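AlyQ (Persicobacter sp. CCB-QB2, PDB 5XNR) probably cleaves alginate by beta-elimination through a lyase domain joined to a family 32 carbohydrate-binding module. Local coordinates at residues Thr229-His234 with Val309-His314; Thr255-Asp260 with Asp352-Lys357; Val235-Gln240 with Asp386-His391; Lys286-Leu291 with Tyr345-Asn350. All coordinates share one frame; numbering follows the deposited sequence.

Contact 1. Residues Thr229-His234 with Val309-His314; sequences TTTGTH and VINGKH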
loop_
_atom_site.group_PDB
_atom_site.type_symbol
_atom_site.label_atom_id
_atom_site.label_comp_id
_atom_site.label_asym_id
_atom_site.label_seq_id
_atom_site.Cartn_x
_atom_site.Cartn_y
_atom_site.Cartn_z
ATOM N N THR A 229 5.609 18.833 -26.767
ATOM C CA THR A 229 6.627 18.179 -27.612
ATOM C C THR A 229 7.796 17.678 -26.748
ATOM O O THR A 229 7.951 18.087 -25.594
ATOM C CB THR A 229 7.126 19.140 -28.701
ATOM O OG1 THR A 229 8.287 19.840 -28.258
ATOM C CG2 THR A 229 6.079 20.161 -29.092
ATOM N N THR A 230 8.644 16.838 -27.347
ATOM C CA THR A 230 9.838 16.334 -26.665
ATOM C C THR A 230 10.883 17.449 -26.477
ATOM O O THR A 230 11.912 17.226 -25.835
ATOM C CB THR A 230 10.415 15.110 -27.394
ATOM O OG1 THR A 230 10.780 15.439 -28.739
ATOM C CG2 THR A 230 9.453 13.937 -27.396
ATOM N N THR A 231 10.632 18.654 -26.977
ATOM C CA THR A 231 11.584 19.766 -26.798
ATOM C C THR A 231 11.314 20.456 -25.454
ATOM O O THR A 231 10.183 20.810 -25.163
ATOM C CB THR A 231 11.502 20.733 -27.990
ATOM O OG1 THR A 231 11.686 19.931 -29.157
ATOM C CG2 THR A 231 12.521 21.860 -27.963
ATOM N N GLY A 232 12.363 20.631 -24.653
ATOM C CA GLY A 232 12.252 21.170 -23.309
ATOM C C GLY A 232 12.324 20.078 -22.256
ATOM O O GLY A 232 12.735 18.953 -22.538
ATOM N N THR A 233 11.932 20.414 -21.038
ATOM C CA THR A 233 11.985 19.482 -19.972
ATOM C C THR A 233 10.553 19.183 -19.538
ATOM O O THR A 233 9.795 20.106 -19.245
ATOM C CB THR A 233 12.874 20.006 -18.844
ATOM O OG1 THR A 233 14.182 20.108 -19.401
ATOM C CG2 THR A 233 12.916 19.095 -17.641
ATOM N N HIS A 234 10.221 17.887 -19.504
ATOM C CA HIS A 234 8.873 17.407 -19.225
ATOM C C HIS A 234 8.921 16.197 -18.287
ATOM O O HIS A 234 9.599 15.219 -18.586
ATOM C CB HIS A 234 8.167 17.063 -20.537
ATOM C CG HIS A 234 8.226 18.175 -21.521
ATOM N ND1 HIS A 234 7.437 19.288 -21.402
ATOM C CD2 HIS A 234 9.004 18.369 -22.604
ATOM C CE1 HIS A 234 7.710 20.127 -22.385
ATOM N NE2 HIS A 234 8.661 19.583 -23.139
ATOM N N VAL A 309 11.565 13.774 -19.812
ATOM C CA VAL A 309 11.985 13.941 -21.188
ATOM C C VAL A 309 12.707 15.286 -21.303
ATOM O O VAL A 309 12.180 16.313 -20.889
ATOM C CB VAL A 309 10.801 13.853 -22.163
ATOM C CG1 VAL A 309 11.276 13.952 -23.604
ATOM C CG2 VAL A 309 9.969 12.590 -21.947
ATOM N N ILE A 310 13.923 15.263 -21.822
ATOM C CA ILE A 310 14.732 16.482 -21.964
ATOM C C ILE A 310 15.234 16.556 -23.408
ATOM O O ILE A 310 16.211 15.915 -23.729
ATOM C CB ILE A 310 15.905 16.484 -20.955
ATOM C CG1 ILE A 310 15.395 16.253 -19.530
ATOM C CG2 ILE A 310 16.752 17.754 -21.079
ATOM C CD1 ILE A 310 16.425 16.479 -18.444
ATOM N N ASN A 311 14.527 17.285 -24.262
ATOM C CA ASN A 311 14.922 17.455 -25.667
ATOM C C ASN A 311 15.089 16.084 -26.343
ATOM O O ASN A 311 16.041 15.852 -27.071
ATOM C CB ASN A 311 16.174 18.337 -25.786
ATOM C CG ASN A 311 15.996 19.714 -25.169
ATOM O OD1 ASN A 311 15.000 20.376 -25.425
ATOM N ND2 ASN A 311 16.940 20.155 -24.361
ATOM N N GLY A 312 14.144 15.186 -26.115
ATOM C CA GLY A 312 14.112 13.897 -26.795
ATOM C C GLY A 312 14.675 12.754 -25.956
ATOM O O GLY A 312 14.326 11.600 -26.201
ATOM N N LYS A 313 15.553 13.039 -24.986
ATOM C CA LYS A 313 16.131 12.001 -24.125
ATOM C C LYS A 313 15.144 11.658 -23.015
ATOM O O LYS A 313 14.782 12.546 -22.254
ATOM C CB LYS A 313 17.426 12.431 -23.432
ATOM C CG LYS A 313 18.603 12.688 -24.356
ATOM C CD LYS A 313 19.908 12.006 -23.962
ATOM C CE LYS A 313 20.922 12.140 -25.082
ATOM N NZ LYS A 313 22.308 11.860 -24.655
ATOM N N HIS A 314 14.786 10.365 -22.934
ATOM C CA HIS A 314 13.817 9.816 -21.997
ATOM C C HIS A 314 14.553 9.120 -20.852
ATOM O O HIS A 314 15.259 8.148 -21.113
ATOM C CB HIS A 314 12.920 8.795 -22.708
ATOM C CG HIS A 314 12.007 9.377 -23.727
ATOM N ND1 HIS A 314 12.454 10.212 -24.723
ATOM C CD2 HIS A 314 10.679 9.230 -23.909
ATOM C CE1 HIS A 314 11.429 10.552 -25.486
ATOM N NE2 HIS A 314 10.318 9.956 -25.004
#

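Contact 2. Residues Thr255-Asp260 with Asp352-Lys357; sequences TQIHGD and DQSYFK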
loop_
_atom_site.group_PDB
_atom_site.type_symbol
_atom_site.label_atom_id
_atom_site.label_comp_id
_atom_site.label_asym_id
_atom_site.label_seq_id
_atom_site.Cartn_x
_atom_site.Cartn_y
_atom_site.Cartn_z
ATOM N N THR A 255 1.534 4.278 -15.730
ATOM C CA THR A 255 1.942 5.629 -16.199
ATOM C C THR A 255 2.291 5.596 -17.687
ATOM O O THR A 255 2.868 4.615 -18.128
ATOM C CB THR A 255 3.134 6.117 -15.378
ATOM O OG1 THR A 255 2.769 5.875 -14.015
ATOM C CG2 THR A 255 3.470 7.577 -15.620
ATOM N N GLN A 256 1.982 6.657 -18.444
ATOM C CA GLN A 256 2.254 6.662 -19.902
ATOM C C GLN A 256 2.605 8.052 -20.438
ATOM O O GLN A 256 2.089 9.069 -19.957
ATOM C CB GLN A 256 1.038 6.238 -20.722
ATOM C CG GLN A 256 0.231 5.128 -20.084
ATOM C CD GLN A 256 -1.047 4.892 -20.848
ATOM O OE1 GLN A 256 -1.069 4.922 -22.082
ATOM N NE2 GLN A 256 -2.117 4.667 -20.095
ATOM N N ILE A 257 3.478 8.050 -21.456
ATOM C CA ILE A 257 3.646 9.157 -22.392
ATOM C C ILE A 257 3.015 8.696 -23.709
ATOM O O ILE A 257 3.316 7.576 -24.143
ATOM C CB ILE A 257 5.127 9.538 -22.596
ATOM C CG1 ILE A 257 5.799 9.925 -21.281
ATOM C CG2 ILE A 257 5.265 10.648 -23.623
ATOM C CD1 ILE A 257 7.273 10.202 -21.410
ATOM N N HIS A 258 2.165 9.536 -24.317
ATOM C CA HIS A 258 1.473 9.206 -25.566
ATOM C C HIS A 258 1.788 10.273 -26.626
ATOM O O HIS A 258 1.883 11.453 -26.291
ATOM C CB HIS A 258 -0.038 9.088 -25.314
ATOM C CG HIS A 258 -0.693 7.922 -25.982
ATOM N ND1 HIS A 258 -1.076 6.781 -25.266
ATOM C CD2 HIS A 258 -1.045 7.716 -27.281
ATOM C CE1 HIS A 258 -1.618 5.912 -26.105
ATOM N NE2 HIS A 258 -1.613 6.469 -27.358
ATOM N N GLY A 259 1.998 9.840 -27.876
ATOM C CA GLY A 259 2.009 10.709 -29.103
ATOM C C GLY A 259 0.998 10.206 -30.133
ATOM O O GLY A 259 0.160 9.367 -29.758
ATOM N N ASP A 260 1.031 10.688 -31.403
ATOM C CA ASP A 260 0.104 10.149 -32.473
ATOM C C ASP A 260 0.573 8.768 -32.952
ATOM O O ASP A 260 1.758 8.555 -33.247
ATOM C CB ASP A 260 0.025 10.956 -33.774
ATOM C CG ASP A 260 -0.307 12.432 -33.650
ATOM O OD1 ASP A 260 -1.197 12.773 -32.834
ATOM O OD2 ASP A 260 0.327 13.225 -34.387
ATOM N N ASP A 352 6.067 15.311 -31.471
ATOM C CA ASP A 352 5.149 16.341 -30.955
ATOM C C ASP A 352 3.811 15.664 -30.630
ATOM O O ASP A 352 3.709 14.413 -30.624
ATOM C CB ASP A 352 5.042 17.526 -31.922
ATOM C CG ASP A 352 4.475 17.172 -33.289
ATOM O OD1 ASP A 352 3.841 16.101 -33.407
ATOM O OD2 ASP A 352 4.664 17.981 -34.231
ATOM N N GLN A 353 2.813 16.492 -30.332
ATOM C CA GLN A 353 1.447 16.037 -30.036
ATOM C C GLN A 353 1.488 15.043 -28.861
ATOM O O GLN A 353 0.798 14.026 -28.883
ATOM C CB GLN A 353 0.776 15.470 -31.298
ATOM C CG GLN A 353 0.427 16.537 -32.340
ATOM C CD GLN A 353 -0.678 17.492 -31.928
ATOM O OE1 GLN A 353 -0.436 18.566 -31.369
ATOM N NE2 GLN A 353 -1.918 17.100 -32.185
ATOM N N SER A 354 2.288 15.373 -27.841
ATOM C CA SER A 354 2.546 14.477 -26.740
ATOM C C SER A 354 1.786 14.922 -25.481
ATOM O O SER A 354 1.627 16.120 -25.231
ATOM C CB SER A 354 4.018 14.388 -26.466
ATOM O OG SER A 354 4.261 13.547 -25.335
ATOM N N TYR A 355 1.371 13.938 -24.672
ATOM C CA TYR A 355 0.652 14.191 -23.407
ATOM C C TYR A 355 0.897 13.024 -22.440
ATOM O O TYR A 355 1.343 11.983 -22.867
ATOM C CB TYR A 355 -0.840 14.393 -23.672
ATOM C CG TYR A 355 -1.477 13.262 -24.434
ATOM C CD1 TYR A 355 -1.454 13.241 -25.815
ATOM C CD2 TYR A 355 -2.083 12.201 -23.780
ATOM C CE1 TYR A 355 -2.046 12.208 -26.525
ATOM C CE2 TYR A 355 -2.665 11.152 -24.476
ATOM C CZ TYR A 355 -2.642 11.151 -25.856
ATOM O OH TYR A 355 -3.188 10.123 -26.570
ATOM N N PHE A 356 0.642 13.236 -21.150
ATOM C CA PHE A 356 0.730 12.210 -20.133
ATOM C C PHE A 356 -0.640 11.587 -19.818
ATOM O O PHE A 356 -1.693 12.192 -20.043
ATOM C CB PHE A 356 1.246 12.798 -18.823
ATOM C CG PHE A 356 2.682 13.245 -18.849
ATOM C CD1 PHE A 356 3.693 12.350 -19.149
ATOM C CD2 PHE A 356 3.015 14.560 -18.562
ATOM C CE1 PHE A 356 5.016 12.758 -19.192
ATOM C CE2 PHE A 356 4.341 14.963 -18.589
ATOM C CZ PHE A 356 5.338 14.059 -18.899
ATOM N N LYS A 357 -0.594 10.345 -19.338
ATOM C CA LYS A 357 -1.719 9.651 -18.743
ATOM C C LYS A 357 -1.252 9.008 -17.441
ATOM O O LYS A 357 -0.130 8.492 -17.382
ATOM C CB LYS A 357 -2.257 8.526 -19.622
ATOM C CG LYS A 357 -2.742 8.959 -20.996
ATOM C CD LYS A 357 -3.557 7.891 -21.722
ATOM C CE LYS A 357 -5.046 8.174 -21.753
ATOM N NZ LYS A 357 -5.713 7.441 -22.860
#

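Contact 3. Residues Val235-Gln240 with Asp386-His391; sequences VVYVKQ and DYFVSH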
loop_
_atom_site.group_PDB
_atom_site.type_symbol
_atom_site.label_atom_id
_atom_site.label_comp_id
_atom_site.label_asym_id
_atom_site.label_seq_id
_atom_site.Cartn_x
_atom_site.Cartn_y
_atom_site.Cartn_z
ATOM N N VAL A 235 8.152 16.242 -17.199
ATOM C CA VAL A 235 8.286 15.278 -16.145
ATOM C C VAL A 235 6.905 14.791 -15.709
ATOM O O VAL A 235 5.981 15.579 -15.600
ATOM C CB VAL A 235 9.037 15.917 -14.969
ATOM C CG1 VAL A 235 9.346 14.929 -13.864
ATOM C CG2 VAL A 235 10.302 16.595 -15.465
ATOM N N VAL A 236 6.788 13.491 -15.461
ATOM C CA VAL A 236 5.675 12.954 -14.658
ATOM C C VAL A 236 6.275 12.122 -13.522
ATOM O O VAL A 236 7.110 11.268 -13.765
ATOM C CB VAL A 236 4.665 12.125 -15.479
ATOM C CG1 VAL A 236 5.293 10.935 -16.182
ATOM C CG2 VAL A 236 3.512 11.654 -14.619
ATOM N N TYR A 237 5.819 12.393 -12.305
ATOM C CA TYR A 237 6.125 11.601 -11.151
ATOM C C TYR A 237 4.833 11.001 -10.618
ATOM O O TYR A 237 3.817 11.709 -10.548
ATOM C CB TYR A 237 6.776 12.452 -10.062
ATOM C CG TYR A 237 6.682 11.893 -8.665
ATOM C CD1 TYR A 237 7.666 11.080 -8.149
ATOM C CD2 TYR A 237 5.614 12.209 -7.844
ATOM C CE1 TYR A 237 7.585 10.583 -6.855
ATOM C CE2 TYR A 237 5.504 11.714 -6.553
ATOM C CZ TYR A 237 6.502 10.899 -6.052
ATOM O OH TYR A 237 6.428 10.437 -4.782
ATOM N N VAL A 238 4.891 9.715 -10.249
ATOM C CA VAL A 238 3.736 9.040 -9.670
ATOM C C VAL A 238 4.212 8.169 -8.509
ATOM O O VAL A 238 5.115 7.400 -8.682
ATOM C CB VAL A 238 2.988 8.167 -10.698
ATOM C CG1 VAL A 238 1.748 7.536 -10.082
ATOM C CG2 VAL A 238 2.631 8.924 -11.966
ATOM N N LYS A 239 3.540 8.255 -7.368
ATOM C CA LYS A 239 3.658 7.278 -6.281
ATOM C C LYS A 239 2.394 6.431 -6.257
ATOM O O LYS A 239 1.319 6.959 -6.011
ATOM C CB LYS A 239 3.804 7.941 -4.906
ATOM C CG LYS A 239 3.773 6.982 -3.717
ATOM C CD LYS A 239 3.807 7.660 -2.351
ATOM C CE LYS A 239 5.163 7.628 -1.685
ATOM N NZ LYS A 239 5.155 8.370 -0.396
ATOM N N GLN A 240 2.546 5.128 -6.455
ATOM C CA GLN A 240 1.402 4.260 -6.671
ATOM C C GLN A 240 1.734 2.809 -6.319
ATOM O O GLN A 240 2.901 2.438 -6.170
ATOM C CB GLN A 240 1.022 4.288 -8.146
ATOM C CG GLN A 240 2.067 3.689 -9.086
ATOM C CD GLN A 240 1.722 3.942 -10.538
ATOM O OE1 GLN A 240 0.685 4.506 -10.870
ATOM N NE2 GLN A 240 2.613 3.550 -11.423
ATOM N N ASP A 386 0.280 9.808 -4.770
ATOM C CA ASP A 386 0.705 11.161 -5.103
ATOM C C ASP A 386 1.208 11.224 -6.541
ATOM O O ASP A 386 1.608 10.245 -7.107
ATOM C CB ASP A 386 1.817 11.598 -4.158
ATOM C CG ASP A 386 2.104 13.089 -4.128
ATOM O OD1 ASP A 386 1.162 13.891 -4.299
ATOM O OD2 ASP A 386 3.269 13.431 -3.891
ATOM N N TYR A 387 1.212 12.397 -7.124
ATOM C CA TYR A 387 1.710 12.538 -8.473
ATOM C C TYR A 387 1.927 14.025 -8.776
ATOM O O TYR A 387 1.328 14.869 -8.105
ATOM C CB TYR A 387 0.719 11.951 -9.480
ATOM C CG TYR A 387 -0.532 12.772 -9.587
ATOM C CD1 TYR A 387 -1.587 12.574 -8.716
ATOM C CD2 TYR A 387 -0.632 13.810 -10.502
ATOM C CE1 TYR A 387 -2.724 13.365 -8.786
ATOM C CE2 TYR A 387 -1.762 14.613 -10.578
ATOM C CZ TYR A 387 -2.819 14.386 -9.718
ATOM O OH TYR A 387 -3.957 15.134 -9.804
ATOM N N PHE A 388 2.757 14.338 -9.782
ATOM C CA PHE A 388 2.817 15.711 -10.314
ATOM C C PHE A 388 3.378 15.658 -11.729
ATOM O O PHE A 388 3.976 14.657 -12.117
ATOM C CB PHE A 388 3.637 16.661 -9.420
ATOM C CG PHE A 388 5.109 16.341 -9.264
ATOM C CD1 PHE A 388 6.023 16.633 -10.276
ATOM C CD2 PHE A 388 5.592 15.791 -8.078
ATOM C CE1 PHE A 388 7.367 16.329 -10.125
ATOM C CE2 PHE A 388 6.939 15.502 -7.924
ATOM C CZ PHE A 388 7.823 15.759 -8.950
ATOM N N VAL A 389 3.205 16.744 -12.465
ATOM C CA VAL A 389 3.817 16.887 -13.799
ATOM C C VAL A 389 4.403 18.302 -13.925
ATOM O O VAL A 389 3.904 19.234 -13.307
ATOM C CB VAL A 389 2.820 16.597 -14.945
ATOM C CG1 VAL A 389 2.397 15.139 -14.985
ATOM C CG2 VAL A 389 1.609 17.523 -14.917
ATOM N N SER A 390 5.450 18.458 -14.729
ATOM C CA SER A 390 6.008 19.797 -14.988
ATOM C C SER A 390 6.374 19.930 -16.469
ATOM O O SER A 390 6.750 18.961 -17.127
ATOM C CB SER A 390 7.211 20.093 -14.099
ATOM O OG SER A 390 8.276 19.172 -14.323
ATOM N N HIS A 391 6.276 21.149 -16.965
ATOM C CA HIS A 391 6.633 21.462 -18.334
ATOM C C HIS A 391 7.473 22.740 -18.383
ATOM O O HIS A 391 7.160 23.698 -17.718
ATOM C CB HIS A 391 5.358 21.614 -19.167
ATOM C CG HIS A 391 4.544 20.374 -19.231
ATOM N ND1 HIS A 391 4.953 19.267 -19.938
ATOM C CD2 HIS A 391 3.338 20.074 -18.712
ATOM C CE1 HIS A 391 4.040 18.321 -19.838
ATOM N NE2 HIS A 391 3.041 18.795 -19.098
#

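Contact 4. Residues Lys286-Leu291 with Tyr345-Asn350; sequences KLRSDL and YVMDLN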
loop_
_atom_site.group_PDB
_atom_site.type_symbol
_atom_site.label_atom_id
_atom_site.label_comp_id
_atom_site.label_asym_id
_atom_site.label_seq_id
_atom_site.Cartn_x
_atom_site.Cartn_y
_atom_site.Cartn_z
ATOM N N LYS A 286 7.892 -1.507 -30.781
ATOM C CA LYS A 286 8.122 -1.068 -32.152
ATOM C C LYS A 286 9.186 0.031 -32.206
ATOM O O LYS A 286 9.793 0.219 -33.249
ATOM C CB LYS A 286 6.824 -0.555 -32.780
ATOM C CG LYS A 286 5.762 -1.620 -33.023
ATOM C CD LYS A 286 4.625 -1.187 -33.953
ATOM C CE LYS A 286 3.298 -1.846 -33.621
ATOM N NZ LYS A 286 2.477 -2.070 -34.834
ATOM N N LEU A 287 9.413 0.754 -31.114
ATOM C CA LEU A 287 10.473 1.791 -31.074
ATOM C C LEU A 287 11.818 1.184 -30.647
ATOM O O LEU A 287 12.873 1.507 -31.196
ATOM C CB LEU A 287 10.058 2.877 -30.078
ATOM C CG LEU A 287 8.719 3.549 -30.353
ATOM C CD1 LEU A 287 8.477 4.686 -29.370
ATOM C CD2 LEU A 287 8.652 4.040 -31.793
ATOM N N ARG A 288 11.760 0.361 -29.610
ATOM C CA ARG A 288 12.904 -0.327 -29.032
ATOM C C ARG A 288 12.375 -1.479 -28.163
ATOM O O ARG A 288 11.166 -1.585 -27.926
ATOM C CB ARG A 288 13.774 0.635 -28.211
ATOM C CG ARG A 288 13.060 1.304 -27.045
ATOM C CD ARG A 288 13.942 1.522 -25.835
ATOM N NE ARG A 288 14.412 0.237 -25.329
ATOM C CZ ARG A 288 15.609 -0.011 -24.796
ATOM N NH1 ARG A 288 15.880 -1.235 -24.394
ATOM N NH2 ARG A 288 16.518 0.940 -24.655
ATOM N N SER A 289 13.267 -2.318 -27.675
ATOM C CA SER A 289 12.850 -3.484 -26.915
ATOM C C SER A 289 12.352 -3.053 -25.521
ATOM O O SER A 289 12.742 -2.017 -24.994
ATOM C CB SER A 289 13.950 -4.529 -26.867
ATOM O OG SER A 289 15.038 -4.086 -26.078
ATOM N N ASP A 290 11.422 -3.829 -24.971
ATOM C CA ASP A 290 10.948 -3.638 -23.600
ATOM C C ASP A 290 12.159 -3.533 -22.672
ATOM O O ASP A 290 13.121 -4.236 -22.862
ATOM C CB ASP A 290 10.060 -4.807 -23.132
ATOM C CG ASP A 290 8.762 -5.033 -23.907
ATOM O OD1 ASP A 290 8.288 -4.102 -24.597
ATOM O OD2 ASP A 290 8.206 -6.143 -23.781
ATOM N N LEU A 291 12.078 -2.714 -21.640
ATOM C CA LEU A 291 13.151 -2.637 -20.648
ATOM C C LEU A 291 12.631 -2.975 -19.243
ATOM O O LEU A 291 11.758 -2.302 -18.677
ATOM C CB LEU A 291 13.746 -1.232 -20.686
ATOM C CG LEU A 291 14.974 -1.015 -19.805
ATOM C CD1 LEU A 291 16.176 -1.769 -20.360
ATOM C CD2 LEU A 291 15.268 0.475 -19.705
ATOM N N TYR A 345 19.922 7.166 -20.053
ATOM C CA TYR A 345 18.600 7.350 -20.643
ATOM C C TYR A 345 18.203 6.049 -21.358
ATOM O O TYR A 345 19.046 5.319 -21.888
ATOM C CB TYR A 345 18.607 8.514 -21.645
ATOM C CG TYR A 345 19.629 8.374 -22.746
ATOM C CD1 TYR A 345 19.354 7.618 -23.877
ATOM C CD2 TYR A 345 20.899 8.930 -22.633
ATOM C CE1 TYR A 345 20.294 7.434 -24.879
ATOM C CE2 TYR A 345 21.854 8.755 -23.629
ATOM C CZ TYR A 345 21.550 8.009 -24.760
ATOM O OH TYR A 345 22.475 7.812 -25.749
ATOM N N VAL A 346 16.916 5.758 -21.374
ATOM C CA VAL A 346 16.413 4.519 -21.925
ATOM C C VAL A 346 16.016 4.706 -23.401
ATOM O O VAL A 346 15.868 3.680 -24.113
ATOM C CB VAL A 346 15.230 4.012 -21.088
ATOM C CG1 VAL A 346 15.585 3.955 -19.608
ATOM C CG2 VAL A 346 13.976 4.840 -21.317
ATOM N N MET A 347 15.810 5.959 -23.860
ATOM C CA MET A 347 15.402 6.199 -25.264
ATOM C C MET A 347 15.667 7.664 -25.633
ATOM O O MET A 347 15.550 8.548 -24.806
ATOM C CB MET A 347 13.918 5.870 -25.494
ATOM C CG MET A 347 13.553 5.649 -26.957
ATOM S SD MET A 347 11.798 5.243 -27.286
ATOM C CE MET A 347 10.981 6.697 -26.639
ATOM N N ASP A 348 16.090 7.895 -26.870
ATOM C CA ASP A 348 16.244 9.252 -27.434
ATOM C C ASP A 348 15.379 9.306 -28.687
ATOM O O ASP A 348 15.628 8.534 -29.629
ATOM C CB ASP A 348 17.700 9.578 -27.765
ATOM C CG ASP A 348 18.017 11.065 -27.883
ATOM O OD1 ASP A 348 17.064 11.880 -27.971
ATOM O OD2 ASP A 348 19.233 11.404 -27.904
ATOM N N LEU A 349 14.353 10.151 -28.669
ATOM C CA LEU A 349 13.455 10.252 -29.802
ATOM C C LEU A 349 12.704 11.579 -29.722
ATOM O O LEU A 349 12.392 12.034 -28.634
ATOM C CB LEU A 349 12.485 9.071 -29.780
ATOM C CG LEU A 349 11.506 9.011 -30.951
ATOM C CD1 LEU A 349 12.154 8.406 -32.186
ATOM C CD2 LEU A 349 10.273 8.214 -30.559
ATOM N N ASN A 350 12.438 12.181 -30.871
ATOM C CA ASN A 350 11.717 13.446 -30.912
ATOM C C ASN A 350 10.355 13.238 -31.589
ATOM O O ASN A 350 10.229 12.529 -32.619
ATOM C CB ASN A 350 12.528 14.561 -31.596
ATOM C CG ASN A 350 13.673 15.051 -30.739
ATOM O OD1 ASN A 350 14.834 14.970 -31.148
ATOM N ND2 ASN A 350 13.359 15.508 -29.534
#

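Contact 1. Residues Thr229-His234 with Val309-His314
V309 N donates to H234 O at 2.7 Å with a nearly straight N-H...O angle of 171°, the shortest polar bond between T229-H234 and V309-H314. H234 N answers to V309 O at 2.9 Å, which makes H234 and V309 an antiparallel hydrogen-bonded pair. The next tie is built around G232: its N reaches the side-chain amide oxygen N311 OD1 at 2.8 Å, lying above the plane of that carbonyl rather than on a lone pair, while its O takes N311 N. The backbone angles of G232 would drive a CB into T231 O, and H234 NE2 would also lie close to it, so no other residue fits here easily. H234 fastens its own approach loop, NE2 giving a bond of 2.8 Å to T231 O in the plane of the ring; CG lies beside the backbone N (chi1 -52°), which turns the imidazole back over that loop. Its other nitrogen pairs with H391 ND1 and its ring stacks on W228. An alanine at H234 would probably leave T231 O and H391 ND1 without these mates and let the T229-G232 loop shift. I310 to K313 form a type I' turn. The contact thus joins the beginning of strand 233-244 to the hairpin of strands 302-310 and 313-319, beyond which strand 347-348 ends the sheet.

Contact 2. Residues Thr255-Asp260 with Asp352-Lys357
I257 and F356 pack side by side on the buried face of this antiparallel strand pair, I257 CG1 meeting the edge of the phenyl ring at CE1, 3.6 Å away. On the other face H258 CB sits over the Y355 ring, 3.7 Å from its centroid. The imidazole plane is only 12° from that of the phenol, yet the rings are displaced laterally past each other, so the CB-to-ring contact, not a stack, carries the packing; Y355 OH lies 3.3 Å from H258 CD2. H258 NE2 is held by D266. Backbone bonds join Q256 to K357 and H258 to Y355 in both directions, H258 N pointing at Y355 O with an N-H...O angle of 167°. Toward G259 the strands end and the packing thins: S354 OG bonds H258 O only weakly, and the partly exposed D260 merely rests its carboxylate against Q353 CB, 3.7 Å from OD1. The sequences QIH and YFK are signatures of family 7 alginate lyases, consistent with Q256, H258, Y355 and K357 facing the substrate cleft. Strand 256-258 runs between strands 269-274 and 355-358, and strand 211-217 follows beyond the latter; I257 and F356 point across the sandwich to strands 302-310 and 233-244.

Contact 3. Residues Val235-Gln240 with Asp386-His391
V235-Q240 and D386-H391 are neighbouring antiparallel strands in one sheet of the lyase's beta-jelly-roll sandwich, and six backbone bonds satisfy the inward N-H and C=O groups of V235, Y237, K239, D386, F388 and S390. Y237 N to F388 O is the straightest, with an N-H...O angle of 174°, whereas D386 N reaches K239 O at a longer 3.3 Å, in the carbonyl plane and on a lone pair. The outward groups of V236 and V238 go to F307 and V305 of strand 302-310. Side-chain polar ends find their partners elsewhere: Y237 OH bonds E304, K239 NZ forms a salt bridge with E143, and H391 NE2 bonds E217. D386 OD2 stays 6.4 Å from K239 NZ, beyond salt-bridge distance, and lies at the edge of the Y237 ring. On that face F388 carries the packing. Its CG stands between the backbone N and the carbonyl carbon (chi1 64°), which leans the ring under Y237 CB, 3.7 Å from its centroid, while the two aromatic planes, 20° apart, scarcely overlap. An alanine at F388 would probably open a gap beneath Y237 and leave its ring freer to move. On the opposite face V236 meets V389 obliquely, CG2 to CG1 at 3.7 Å. Farther along, S390 OG touches only carbon of V235 across the pair, 3.4 Å from CB.

Contact 4. Residues Lys286-Leu291 with Tyr345-Asn350
L287 CD1 lies between two side chains of the facing segment, 4.0 Å from M347 SD and 4.1 Å from L349 CD2. The leucine crosses M347 obliquely and L349 at about a right angle, with the same methyl touching both. M347 has CG anti to its backbone N (chi1 -161°) and runs extended as far as SD, which brings the sulfur across to the loop; there it also meets L287 CB, and R288 CG at 4.1 Å, with the methionine and arginine chains running antiparallel alongside one another. A second apolar touch lies at the other end, where L291 CD2 presses on V346 CG1 at 3.5 Å, tighter than usual for two carbons. The backbones themselves stay apart, and side chains bridge the space between them. Here the loop linking strands 277-281 and 291-294 of one sheet meets strand 347-348, one of the two edge strands of the seven-stranded sheet. A classic beta bulge places V346 and M347 together opposite H314. Its V346 carbonyl is taken by R288 NH2 at 2.9 Å; the donor lies in the carbonyl plane, but the oxygen is tilted 27° from the guanidinium plane and the N-H...O angle is a bent 138°. The arginine chain, bent at chi2 and chi3, folds back on its own loop as well: NE gives a straighter bond of 2.8 Å to S289 O, on a lone pair of that oxygen, and NH1 adds only weak bonds to S289. NH2 also forms a salt bridge with D340.

Contacts 1 and 3 share strand 233-244: contact 3 pairs its middle, 235-240, with strand 379-392, contact 1 its beginning with the hairpin at 309-314, and H234 bonds H391 between them. Contact 2 belongs to the other sheet; F356 reaches V235, V236 and H391, and I257 reaches V309, so three contacts share the sandwich interior. Contact 3 lies closest to the chain centre; contacts 1 and 4 lie farther out, contact 4 at an edge strand and a loop, joined by H314 N to M347 O. Contacts 2 and 3 combine regular backbone bonding with aromatic packing, contact 1 adds a turn, glycines and side-chain-to-backbone bonds to a short strand pairing, and contact 4 rests on side chains.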